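Local coordinates for protein P450 epoxidase (Sorangium cellulosum, PDB 1Q5D) that belongs to the cytochrome P450 family of haem proteins and holds its haem next to a pocket occupied by a bound ligand, at residues Trp50-Tyr55 against Val326-Pro331; Asp57-Phe62 against Ala354-Gly359; Val294-Asn299 against Ala333-Thr338. All blocks are in the same frame, centred on the assembly; numbering follows the deposited sequence.

Contact 1 of 3, residues Trp50-Tyr55 against Val326-Pro331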
loop_
_atom_site.group_PDB
_atom_site.type_symbol
_atom_site.label_atom_id
_atom_site.label_comp_id
_atom_site.label_asym_id
_atom_site.label_seq_id
_atom_site.Cartn_x
_atom_site.Cartn_y
_atom_site.Cartn_z
ATOM N N TRP A 50 -17.866 11.734 -2.666
ATOM C CA TRP A 50 -18.787 10.612 -2.589
ATOM C C TRP A 50 -18.050 9.353 -2.142
ATOM O O TRP A 50 -16.848 9.236 -2.376
ATOM C CB TRP A 50 -19.398 10.385 -3.962
ATOM C CG TRP A 50 -20.257 11.522 -4.410
ATOM C CD1 TRP A 50 -19.914 12.531 -5.277
ATOM C CD2 TRP A 50 -21.606 11.772 -4.015
ATOM N NE1 TRP A 50 -20.978 13.384 -5.448
ATOM C CE2 TRP A 50 -22.027 12.943 -4.678
ATOM C CE3 TRP A 50 -22.516 11.109 -3.178
ATOM C CZ2 TRP A 50 -23.316 13.465 -4.533
ATOM C CZ3 TRP A 50 -23.796 11.647 -3.020
ATOM C CH2 TRP A 50 -24.178 12.806 -3.702
ATOM N N VAL A 51 -18.778 8.410 -1.538
ATOM C CA VAL A 51 -18.201 7.164 -1.014
ATOM C C VAL A 51 -19.034 5.985 -1.508
ATOM O O VAL A 51 -20.252 5.928 -1.267
ATOM C CB VAL A 51 -18.183 7.150 0.525
ATOM C CG1 VAL A 51 -17.707 5.804 1.067
ATOM C CG2 VAL A 51 -17.284 8.271 1.071
ATOM N N LEU A 52 -18.391 5.046 -2.199
ATOM C CA LEU A 52 -19.077 3.838 -2.664
ATOM C C LEU A 52 -18.792 2.665 -1.735
ATOM O O LEU A 52 -17.622 2.349 -1.450
ATOM C CB LEU A 52 -18.672 3.515 -4.104
ATOM C CG LEU A 52 -19.186 4.507 -5.148
ATOM C CD1 LEU A 52 -18.407 4.388 -6.444
ATOM C CD2 LEU A 52 -20.678 4.281 -5.389
ATOM N N THR A 53 -19.861 2.003 -1.284
ATOM C CA THR A 53 -19.769 0.989 -0.242
ATOM C C THR A 53 -19.845 -0.472 -0.692
ATOM O O THR A 53 -19.555 -1.350 0.100
ATOM C CB THR A 53 -20.885 1.188 0.784
ATOM O OG1 THR A 53 -22.154 1.173 0.103
ATOM C CG2 THR A 53 -20.809 2.580 1.425
ATOM N N ARG A 54 -20.275 -0.741 -1.921
ATOM C CA ARG A 54 -20.543 -2.125 -2.309
ATOM C C ARG A 54 -19.590 -2.666 -3.385
ATOM O O ARG A 54 -19.161 -1.940 -4.275
ATOM C CB ARG A 54 -22.005 -2.280 -2.742
ATOM C CG ARG A 54 -22.984 -2.023 -1.594
ATOM C CD ARG A 54 -24.446 -1.815 -2.023
ATOM N NE ARG A 54 -25.265 -1.411 -0.882
ATOM C CZ ARG A 54 -26.560 -1.123 -0.953
ATOM N NH1 ARG A 54 -27.193 -1.183 -2.125
ATOM N NH2 ARG A 54 -27.214 -0.763 0.145
ATOM N N TYR A 55 -19.252 -3.946 -3.281
ATOM C CA TYR A 55 -18.287 -4.539 -4.210
ATOM C C TYR A 55 -18.527 -4.195 -5.681
ATOM O O TYR A 55 -17.640 -3.680 -6.361
ATOM C CB TYR A 55 -18.215 -6.059 -4.041
ATOM C CG TYR A 55 -17.132 -6.668 -4.898
ATOM C CD1 TYR A 55 -15.877 -6.954 -4.360
ATOM C CD2 TYR A 55 -17.353 -6.946 -6.256
ATOM C CE1 TYR A 55 -14.873 -7.516 -5.142
ATOM C CE2 TYR A 55 -16.347 -7.505 -7.050
ATOM C CZ TYR A 55 -15.116 -7.794 -6.484
ATOM O OH TYR A 55 -14.105 -8.340 -7.255
ATOM N N VAL A 326 -14.498 10.769 -5.742
ATOM C CA VAL A 326 -15.212 9.597 -5.283
ATOM C C VAL A 326 -14.255 8.634 -4.590
ATOM O O VAL A 326 -13.228 8.263 -5.164
ATOM C CB VAL A 326 -15.883 8.861 -6.471
ATOM C CG1 VAL A 326 -16.772 7.761 -5.962
ATOM C CG2 VAL A 326 -16.673 9.856 -7.357
ATOM N N PHE A 327 -14.594 8.253 -3.360
ATOM C CA PHE A 327 -13.860 7.255 -2.600
ATOM C C PHE A 327 -14.465 5.867 -2.774
ATOM O O PHE A 327 -15.670 5.674 -2.618
ATOM C CB PHE A 327 -13.870 7.606 -1.115
ATOM C CG PHE A 327 -12.566 8.158 -0.604
ATOM C CD1 PHE A 327 -12.450 9.511 -0.283
ATOM C CD2 PHE A 327 -11.468 7.325 -0.400
ATOM C CE1 PHE A 327 -11.243 10.024 0.220
ATOM C CE2 PHE A 327 -10.265 7.831 0.100
ATOM C CZ PHE A 327 -10.158 9.186 0.411
ATOM N N LEU A 328 -13.614 4.908 -3.103
ATOM C CA LEU A 328 -13.993 3.508 -3.197
ATOM C C LEU A 328 -13.716 2.919 -1.838
ATOM O O LEU A 328 -12.558 2.832 -1.452
ATOM C CB LEU A 328 -13.109 2.822 -4.248
ATOM C CG LEU A 328 -13.508 3.030 -5.707
ATOM C CD1 LEU A 328 -13.955 4.446 -6.023
ATOM C CD2 LEU A 328 -12.419 2.589 -6.681
ATOM N N LEU A 329 -14.763 2.557 -1.089
ATOM C CA LEU A 329 -14.597 2.067 0.287
ATOM C C LEU A 329 -14.148 0.607 0.325
ATOM O O LEU A 329 -14.954 -0.292 0.559
ATOM C CB LEU A 329 -15.880 2.271 1.119
ATOM C CG LEU A 329 -15.808 2.102 2.638
ATOM C CD1 LEU A 329 -14.711 2.985 3.297
ATOM C CD2 LEU A 329 -17.183 2.363 3.311
ATOM N N ILE A 330 -12.843 0.390 0.143
ATOM C CA ILE A 330 -12.294 -0.954 -0.039
ATOM C C ILE A 330 -12.574 -1.966 1.059
ATOM O O ILE A 330 -12.973 -3.080 0.753
ATOM C CB ILE A 330 -10.767 -0.907 -0.346
ATOM C CG1 ILE A 330 -10.470 -0.060 -1.589
ATOM C CG2 ILE A 330 -10.195 -2.309 -0.457
ATOM C CD1 ILE A 330 -11.179 -0.475 -2.839
ATOM N N PRO A 331 -12.343 -1.627 2.328
ATOM C CA PRO A 331 -12.589 -2.586 3.408
ATOM C C PRO A 331 -14.056 -2.986 3.482
ATOM O O PRO A 331 -14.354 -4.062 3.976
ATOM C CB PRO A 331 -12.193 -1.816 4.676
ATOM C CG PRO A 331 -11.372 -0.711 4.193
ATOM C CD PRO A 331 -11.832 -0.340 2.830
#
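L52 lays its CD1 across the CG1 of V326, 3.8 Å away, where two neighbouring parallel strands of the mixed sheet of the P450 fold run side by side. W50 pairs with V326, V51 with F327 and L52 with L328, and the strand axes diverge by 25°. The backbone bonds alternate: F327 N gives to W50 O at 2.6 Å, L52 N returns to F327 O at 2.8 Å almost in line with the carbonyl, and L329 N reaches L52 O at 2.9 Å on a more bent path, 154° at the hydrogen.

The face carrying L52, V326 and L328 turns to helix 55-62, whose V61 touches L52 and whose V58, V61 and F62 meet L328. W50 starts from this same face, but its indole leads away to an edge-to-face meeting with Y43, and its NE1 bonds to E324. On the opposite face V51 sets CG2 4.1 Å from F327 CB, while the F327 ring swings outward to touch the bound EPB. The other branch of V51, CG1, lies anti to the backbone N (chi1 175°) and packs on L329.

L329 centres an inverse gamma turn and is the N-cap residue of helix 330-333, and its CB comes to 3.1 Å from L52 O. In T53, next after L52, OG1 bonds to T39 O, which leaves methyl CG2 to meet L329 CD2 at 4.1 Å.

Contact 2 of 3, residues Asp57-Phe62 against Ala354-Gly359. With HEM (protoporphyrin IX containing Fe), chain B.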
loop_
_atom_site.group_PDB
_atom_site.type_symbol
_atom_site.label_atom_id
_atom_site.label_comp_id
_atom_site.label_asym_id
_atom_site.label_seq_id
_atom_site.Cartn_x
_atom_site.Cartn_y
_atom_site.Cartn_z
ATOM N N ASP A 57 -20.226 -1.948 -7.330
ATOM C CA ASP A 57 -20.079 -0.548 -7.702
ATOM C C ASP A 57 -18.608 -0.129 -7.622
ATOM O O ASP A 57 -18.093 0.549 -8.508
ATOM C CB ASP A 57 -20.948 0.340 -6.806
ATOM C CG ASP A 57 -22.394 -0.117 -6.770
ATOM O OD1 ASP A 57 -22.988 -0.237 -7.859
ATOM O OD2 ASP A 57 -23.008 -0.404 -5.719
ATOM N N VAL A 58 -17.940 -0.531 -6.548
ATOM C CA VAL A 58 -16.505 -0.277 -6.400
ATOM C C VAL A 58 -15.700 -0.894 -7.558
ATOM O O VAL A 58 -14.894 -0.221 -8.216
ATOM C CB VAL A 58 -16.003 -0.827 -5.058
ATOM C CG1 VAL A 58 -14.497 -0.880 -5.030
ATOM C CG2 VAL A 58 -16.527 0.030 -3.907
ATOM N N SER A 59 -15.929 -2.173 -7.807
ATOM C CA SER A 59 -15.223 -2.858 -8.874
ATOM C C SER A 59 -15.494 -2.211 -10.226
ATOM O O SER A 59 -14.586 -2.048 -11.032
ATOM C CB SER A 59 -15.600 -4.338 -8.901
ATOM O OG SER A 59 -15.115 -4.934 -10.086
ATOM N N ALA A 60 -16.741 -1.824 -10.468
ATOM C CA ALA A 60 -17.112 -1.217 -11.749
ATOM C C ALA A 60 -16.351 0.074 -12.010
ATOM O O ALA A 60 -15.842 0.293 -13.107
ATOM C CB ALA A 60 -18.613 -0.978 -11.812
ATOM N N VAL A 61 -16.255 0.919 -10.986
ATOM C CA VAL A 61 -15.576 2.205 -11.110
ATOM C C VAL A 61 -14.095 2.057 -11.494
ATOM O O VAL A 61 -13.562 2.863 -12.254
ATOM C CB VAL A 61 -15.723 3.046 -9.824
ATOM C CG1 VAL A 61 -14.746 4.208 -9.813
ATOM C CG2 VAL A 61 -17.152 3.555 -9.700
ATOM N N PHE A 62 -13.433 1.037 -10.967
ATOM C CA PHE A 62 -12.040 0.784 -11.333
ATOM C C PHE A 62 -11.894 0.773 -12.857
ATOM O O PHE A 62 -10.904 1.263 -13.404
ATOM C CB PHE A 62 -11.562 -0.556 -10.753
ATOM C CG PHE A 62 -10.954 -0.457 -9.374
ATOM C CD1 PHE A 62 -9.721 0.148 -9.179
ATOM C CD2 PHE A 62 -11.607 -0.995 -8.277
ATOM C CE1 PHE A 62 -9.159 0.221 -7.913
ATOM C CE2 PHE A 62 -11.061 -0.917 -7.011
ATOM C CZ PHE A 62 -9.833 -0.315 -6.828
ATOM N N ALA A 354 -11.547 -12.635 -6.145
ATOM C CA ALA A 354 -12.323 -11.402 -6.297
ATOM C C ALA A 354 -11.815 -10.251 -5.414
ATOM O O ALA A 354 -12.289 -9.121 -5.530
ATOM C CB ALA A 354 -13.814 -11.666 -6.034
ATOM N N SER A 355 -10.859 -10.521 -4.537
ATOM C CA SER A 355 -10.308 -9.431 -3.708
ATOM C C SER A 355 -9.807 -8.276 -4.587
ATOM O O SER A 355 -9.147 -8.516 -5.589
ATOM C CB SER A 355 -9.214 -9.954 -2.787
ATOM O OG SER A 355 -8.609 -8.890 -2.050
ATOM N N LEU A 356 -10.142 -7.036 -4.227
ATOM C CA LEU A 356 -9.700 -5.839 -4.974
ATOM C C LEU A 356 -8.538 -5.124 -4.261
ATOM O O LEU A 356 -8.137 -4.011 -4.648
ATOM C CB LEU A 356 -10.861 -4.832 -5.138
ATOM C CG LEU A 356 -12.155 -5.295 -5.813
ATOM C CD1 LEU A 356 -13.339 -4.388 -5.462
ATOM C CD2 LEU A 356 -11.966 -5.324 -7.307
ATOM N N ALA A 357 -8.008 -5.777 -3.238
ATOM C CA ALA A 357 -6.944 -5.236 -2.377
ATOM C C ALA A 357 -5.764 -4.626 -3.151
ATOM O O ALA A 357 -5.169 -3.636 -2.709
ATOM C CB ALA A 357 -6.470 -6.308 -1.398
ATOM N N TYR A 358 -5.438 -5.194 -4.316
ATOM C CA TYR A 358 -4.339 -4.669 -5.129
ATOM C C TYR A 358 -4.831 -3.944 -6.366
ATOM O O TYR A 358 -4.063 -3.717 -7.304
ATOM C CB TYR A 358 -3.374 -5.782 -5.538
ATOM C CG TYR A 358 -2.596 -6.376 -4.392
ATOM C CD1 TYR A 358 -3.018 -7.547 -3.774
ATOM C CD2 TYR A 358 -1.427 -5.770 -3.924
ATOM C CE1 TYR A 358 -2.299 -8.104 -2.727
ATOM C CE2 TYR A 358 -0.707 -6.327 -2.859
ATOM C CZ TYR A 358 -1.147 -7.490 -2.277
ATOM O OH TYR A 358 -0.440 -8.066 -1.243
ATOM N N GLY A 359 -6.119 -3.585 -6.378
ATOM C CA GLY A 359 -6.665 -2.788 -7.452
ATOM C C GLY A 359 -7.090 -3.599 -8.674
ATOM O O GLY A 359 -6.966 -4.824 -8.679
HETATM C CHA HEM B . -0.949 0.990 -6.900
HETATM C CHB HEM B . -2.184 -1.619 -3.041
HETATM C CHC HEM B . 2.465 -2.898 -2.423
HETATM C CHD HEM B . 3.744 0.167 -5.897
HETATM C C1A HEM B . -1.692 0.322 -5.964
HETATM C C2A HEM B . -3.135 0.285 -5.897
HETATM C C3A HEM B . -3.479 -0.420 -4.819
HETATM C C4A HEM B . -2.263 -0.861 -4.176
HETATM C CMA HEM B . -4.928 -0.724 -4.350
HETATM C CAA HEM B . -4.091 0.957 -6.911
HETATM C CBA HEM B . -4.583 2.306 -6.376
HETATM C CGA HEM B . -5.595 2.889 -7.348
HETATM O O1A HEM B . -6.030 4.067 -7.154
HETATM O O2A HEM B . -5.960 2.187 -8.334
HETATM C C1B HEM B . -1.028 -2.170 -2.572
HETATM C C2B HEM B . -0.974 -3.062 -1.440
HETATM C C3B HEM B . 0.291 -3.401 -1.254
HETATM C C4B HEM B . 1.102 -2.749 -2.261
HETATM C CMB HEM B . -2.161 -3.528 -0.553
HETATM C CAB HEM B . 0.716 -4.361 -0.130
HETATM C CBB HEM B . 1.966 -4.408 0.320
HETATM C C1C HEM B . 3.225 -2.221 -3.328
HETATM C C2C HEM B . 4.651 -2.358 -3.529
HETATM C C3C HEM B . 4.992 -1.499 -4.494
HETATM C C4C HEM B . 3.791 -0.814 -4.935
HETATM C CMC HEM B . 5.547 -3.343 -2.732
HETATM C CAC HEM B . 6.364 -1.198 -5.124
HETATM C CBC HEM B . 7.402 -2.005 -4.920
HETATM C C1D HEM B . 2.605 0.713 -6.432
HETATM C C2D HEM B . 2.618 1.760 -7.411
HETATM C C3D HEM B . 1.165 2.019 -7.734
HETATM C C4D HEM B . 0.420 1.116 -6.900
HETATM C CMD HEM B . 3.853 2.447 -8.016
HETATM C CAD HEM B . 0.602 3.022 -8.756
HETATM C CBD HEM B . 0.169 2.174 -9.959
HETATM C CGD HEM B . -0.438 3.042 -11.032
HETATM O O1D HEM B . -1.084 4.059 -10.671
HETATM O O2D HEM B . -0.272 2.732 -12.250
HETATM N NA HEM B . -1.179 -0.388 -4.900
HETATM N NB HEM B . 0.260 -1.985 -3.078
HETATM N NC HEM B . 2.746 -1.268 -4.191
HETATM N ND HEM B . 1.297 0.361 -6.143
HETATM FE FE HEM B . 0.760 -0.957 -4.659
HETATM O O HOH W 1 0.832 0.735 -3.246
#
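L356 packs on V58 and S59 of helix 55-62 through apolar contacts. The methyl CD1 of L356 comes to 3.7 Å from V58 CG1, the branch of that valine lying anti to its backbone N (chi1 166°), and the two side chains cross at a slant. Both methyls of L356 also lie against the S59 CB, beside V58.

Aromatic and haem contacts come next. F62 points its ring at the 356-359 turn: G359 lies over one face, with its CA 3.9 Å from F62 CE1, while L356 CB approaches the ring at a slant. At the ring's edge, in its plane, sits the haem propionate oxygen O2A, 3.8 Å from F62 CE1. Y358 turns the other way and brings CE2 to 3.5 Å from C3B of the porphyrin, on the side of the haem opposite the water that binds the iron at 2.2 Å. A357 O lies 3.4 Å from the haem methyl CMA.

Backbone bonds give the loop its shape. L356 to G359 form a type I turn closed by G359 N to L356 O at 2.7 Å. G359 then takes a positive phi (84°), and at its backbone angles a CB would jam against the preceding carbonyl oxygen and crowd haem CAA as well. Y358 shares a backbone bond with C365, the cysteine expected to ligate the iron as in other P450s.

The contact between the segments is thus largely dispersive, the F62 ring lying between helix 55-62, the 356-359 turn and the propionate arm. Its edge may have a weak electrostatic preference for the carboxylate, but the polar hold on the haem comes from hydrogen bonds to residues such as H103, R107 and R307.

Contact 3 of 3, residues Val294-Asn299 against Ala333-Thr338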
loop_
_atom_site.group_PDB
_atom_site.type_symbol
_atom_site.label_atom_id
_atom_site.label_comp_id
_atom_site.label_asym_id
_atom_site.label_seq_id
_atom_site.Cartn_x
_atom_site.Cartn_y
_atom_site.Cartn_z
ATOM N N VAL A 294 -5.806 -12.109 4.147
ATOM C CA VAL A 294 -5.592 -11.094 5.180
ATOM C C VAL A 294 -6.106 -9.751 4.664
ATOM O O VAL A 294 -6.835 -9.041 5.370
ATOM C CB VAL A 294 -4.108 -10.961 5.578
ATOM C CG1 VAL A 294 -3.867 -9.650 6.374
ATOM C CG2 VAL A 294 -3.662 -12.145 6.390
ATOM N N LEU A 295 -5.753 -9.420 3.418
ATOM C CA LEU A 295 -6.154 -8.150 2.812
ATOM C C LEU A 295 -7.610 -8.113 2.404
ATOM O O LEU A 295 -8.204 -7.038 2.315
ATOM C CB LEU A 295 -5.284 -7.802 1.605
ATOM C CG LEU A 295 -3.824 -7.480 1.932
ATOM C CD1 LEU A 295 -3.053 -7.159 0.690
ATOM C CD2 LEU A 295 -3.711 -6.329 2.942
ATOM N N ARG A 296 -8.181 -9.286 2.151
ATOM C CA ARG A 296 -9.597 -9.388 1.815
ATOM C C ARG A 296 -10.439 -9.213 3.095
ATOM O O ARG A 296 -11.391 -8.416 3.136
ATOM C CB ARG A 296 -9.857 -10.755 1.130
ATOM C CG ARG A 296 -11.186 -10.867 0.368
ATOM C CD ARG A 296 -12.441 -10.964 1.278
ATOM N NE ARG A 296 -12.324 -11.918 2.386
ATOM C CZ ARG A 296 -13.200 -12.004 3.397
ATOM N NH1 ARG A 296 -14.235 -11.180 3.450
ATOM N NH2 ARG A 296 -13.051 -12.908 4.358
ATOM N N PHE A 297 -10.073 -9.947 4.141
ATOM C CA PHE A 297 -10.852 -9.998 5.371
ATOM C C PHE A 297 -10.631 -8.739 6.210
ATOM O O PHE A 297 -11.578 -8.203 6.811
ATOM C CB PHE A 297 -10.440 -11.215 6.205
ATOM C CG PHE A 297 -10.979 -11.210 7.616
ATOM C CD1 PHE A 297 -12.336 -11.353 7.854
ATOM C CD2 PHE A 297 -10.126 -11.102 8.703
ATOM C CE1 PHE A 297 -12.839 -11.354 9.144
ATOM C CE2 PHE A 297 -10.621 -11.111 9.997
ATOM C CZ PHE A 297 -11.977 -11.241 10.224
ATOM N N ASP A 298 -9.391 -8.266 6.229
ATOM C CA ASP A 298 -9.017 -7.162 7.119
ATOM C C ASP A 298 -8.169 -6.142 6.390
ATOM O O ASP A 298 -6.994 -5.942 6.720
ATOM C CB ASP A 298 -8.254 -7.727 8.312
ATOM C CG ASP A 298 -8.320 -6.831 9.536
ATOM O OD1 ASP A 298 -9.068 -5.825 9.551
ATOM O OD2 ASP A 298 -7.635 -7.093 10.538
ATOM N N ASN A 299 -8.759 -5.508 5.388
ATOM C CA ASN A 299 -8.009 -4.650 4.507
ATOM C C ASN A 299 -7.356 -3.517 5.281
ATOM O O ASN A 299 -7.993 -2.906 6.162
ATOM C CB ASN A 299 -8.914 -4.060 3.434
ATOM C CG ASN A 299 -8.130 -3.354 2.365
ATOM O OD1 ASN A 299 -8.060 -2.111 2.335
ATOM N ND2 ASN A 299 -7.514 -4.143 1.467
ATOM N N ALA A 333 -16.313 -2.966 0.602
ATOM C CA ALA A 333 -16.560 -3.774 -0.584
ATOM C C ALA A 333 -16.043 -5.202 -0.356
ATOM O O ALA A 333 -16.624 -6.166 -0.854
ATOM C CB ALA A 333 -15.877 -3.125 -1.806
ATOM N N LEU A 334 -14.971 -5.340 0.423
ATOM C CA LEU A 334 -14.348 -6.643 0.600
ATOM C C LEU A 334 -15.045 -7.447 1.676
ATOM O O LEU A 334 -14.696 -8.604 1.901
ATOM C CB LEU A 334 -12.836 -6.516 0.868
ATOM C CG LEU A 334 -12.066 -5.898 -0.307
ATOM C CD1 LEU A 334 -10.555 -6.007 -0.152
ATOM C CD2 LEU A 334 -12.505 -6.496 -1.651
ATOM N N ARG A 335 -16.048 -6.845 2.325
ATOM C CA ARG A 335 -16.918 -7.592 3.227
ATOM C C ARG A 335 -18.319 -7.792 2.645
ATOM O O ARG A 335 -19.254 -8.119 3.358
ATOM C CB ARG A 335 -17.019 -6.915 4.604
ATOM C CG ARG A 335 -15.757 -7.000 5.445
ATOM C CD ARG A 335 -15.423 -8.390 5.931
ATOM N NE ARG A 335 -14.341 -8.379 6.910
ATOM C CZ ARG A 335 -14.497 -8.303 8.220
ATOM N NH1 ARG A 335 -15.711 -8.250 8.750
ATOM N NH2 ARG A 335 -13.433 -8.298 9.013
ATOM N N ASP A 336 -18.454 -7.592 1.341
ATOM C CA ASP A 336 -19.739 -7.674 0.682
ATOM C C ASP A 336 -20.175 -9.138 0.555
ATOM O O ASP A 336 -19.531 -9.922 -0.134
ATOM C CB ASP A 336 -19.630 -7.002 -0.684
ATOM C CG ASP A 336 -20.974 -6.714 -1.301
ATOM O OD1 ASP A 336 -21.915 -7.499 -1.087
ATOM O OD2 ASP A 336 -21.171 -5.736 -2.032
ATOM N N GLY A 337 -21.265 -9.499 1.236
ATOM C CA GLY A 337 -21.733 -10.877 1.288
ATOM C C GLY A 337 -22.325 -11.417 0.001
ATOM O O GLY A 337 -22.529 -12.625 -0.144
ATOM N N THR A 338 -22.611 -10.544 -0.946
ATOM C CA THR A 338 -23.064 -11.027 -2.239
ATOM C C THR A 338 -21.889 -11.527 -3.072
ATOM O O THR A 338 -22.082 -12.096 -4.139
ATOM C CB THR A 338 -23.864 -9.962 -3.006
ATOM O OG1 THR A 338 -23.010 -8.866 -3.354
ATOM C CG2 THR A 338 -24.926 -9.338 -2.111
#
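This is a polar, buried contact in which two arginines tie the C-terminal end of helix 287-297 to the turn that follows helix 330-333. R335 reaches over from the turn and grips F297 O side-on with two nitrogens, NE at 2.8 Å and NH2 at 2.9 Å. NE arrives on a carbonyl lone pair, whereas NH2 is tilted 31° from the carbonyl plane. The same guanidinium lies nearly flat over one face of the F297 ring, the planes 7° apart, with R335 NH2 3.1 Å from F297 CE1 and offset toward the rim. Its remaining nitrogen, NH1, forms a salt bridge with D344, so all three nitrogens have a partner, and F29 adds a cation-pi contact.

R296 answers in the reverse direction. A chain bent at chi2 and chi3 brings NH1 back to L334 O at 3.0 Å, lying in the plane of that carbonyl. E293 pairs with its NH2, P343 O takes a further bond from NH1, and F340 makes a cation-pi contact. The two arginines come close, NH1 of R296 standing 4.5 Å from NE of R335, but the acids E293 and D344 probably offset this.

Under the polar layer, L334 pushes CB to 3.3 Å from R296 O. L295 O, which L334 CD1 merely touches at 3.6 Å, accepts from N299 ND2, whose amide is fixed at its other end by OD1 to L301 N. The E293-R296 pair, three residues apart on this helix, is the ExxR motif of cytochromes P450, here with its arginine reaching into the segment that leads on to the haem-binding loop.

Contact 1 joins two strands of the sheet, contact 2 hangs the haem loop from the helix after the first of them, and contact 3 brings in the ExxR helix; their centres lie about 9 to 12 Å apart. Y55 joins all three: its OH is 2.6 Å from A354 O of contact 2, and its N is 2.9 Å from D336 OD2 of contact 3. Contacts 2 and 3 meet at A357, whose CB is 3.6 Å from L295 CB, and at Y358, whose OH is 3.4 Å from L295 CD1. The haem is touched by contact 2 and by L295 of contact 3, whereas the F327 side chain of contact 1 lies about 4 Å from EPB, nearest atoms.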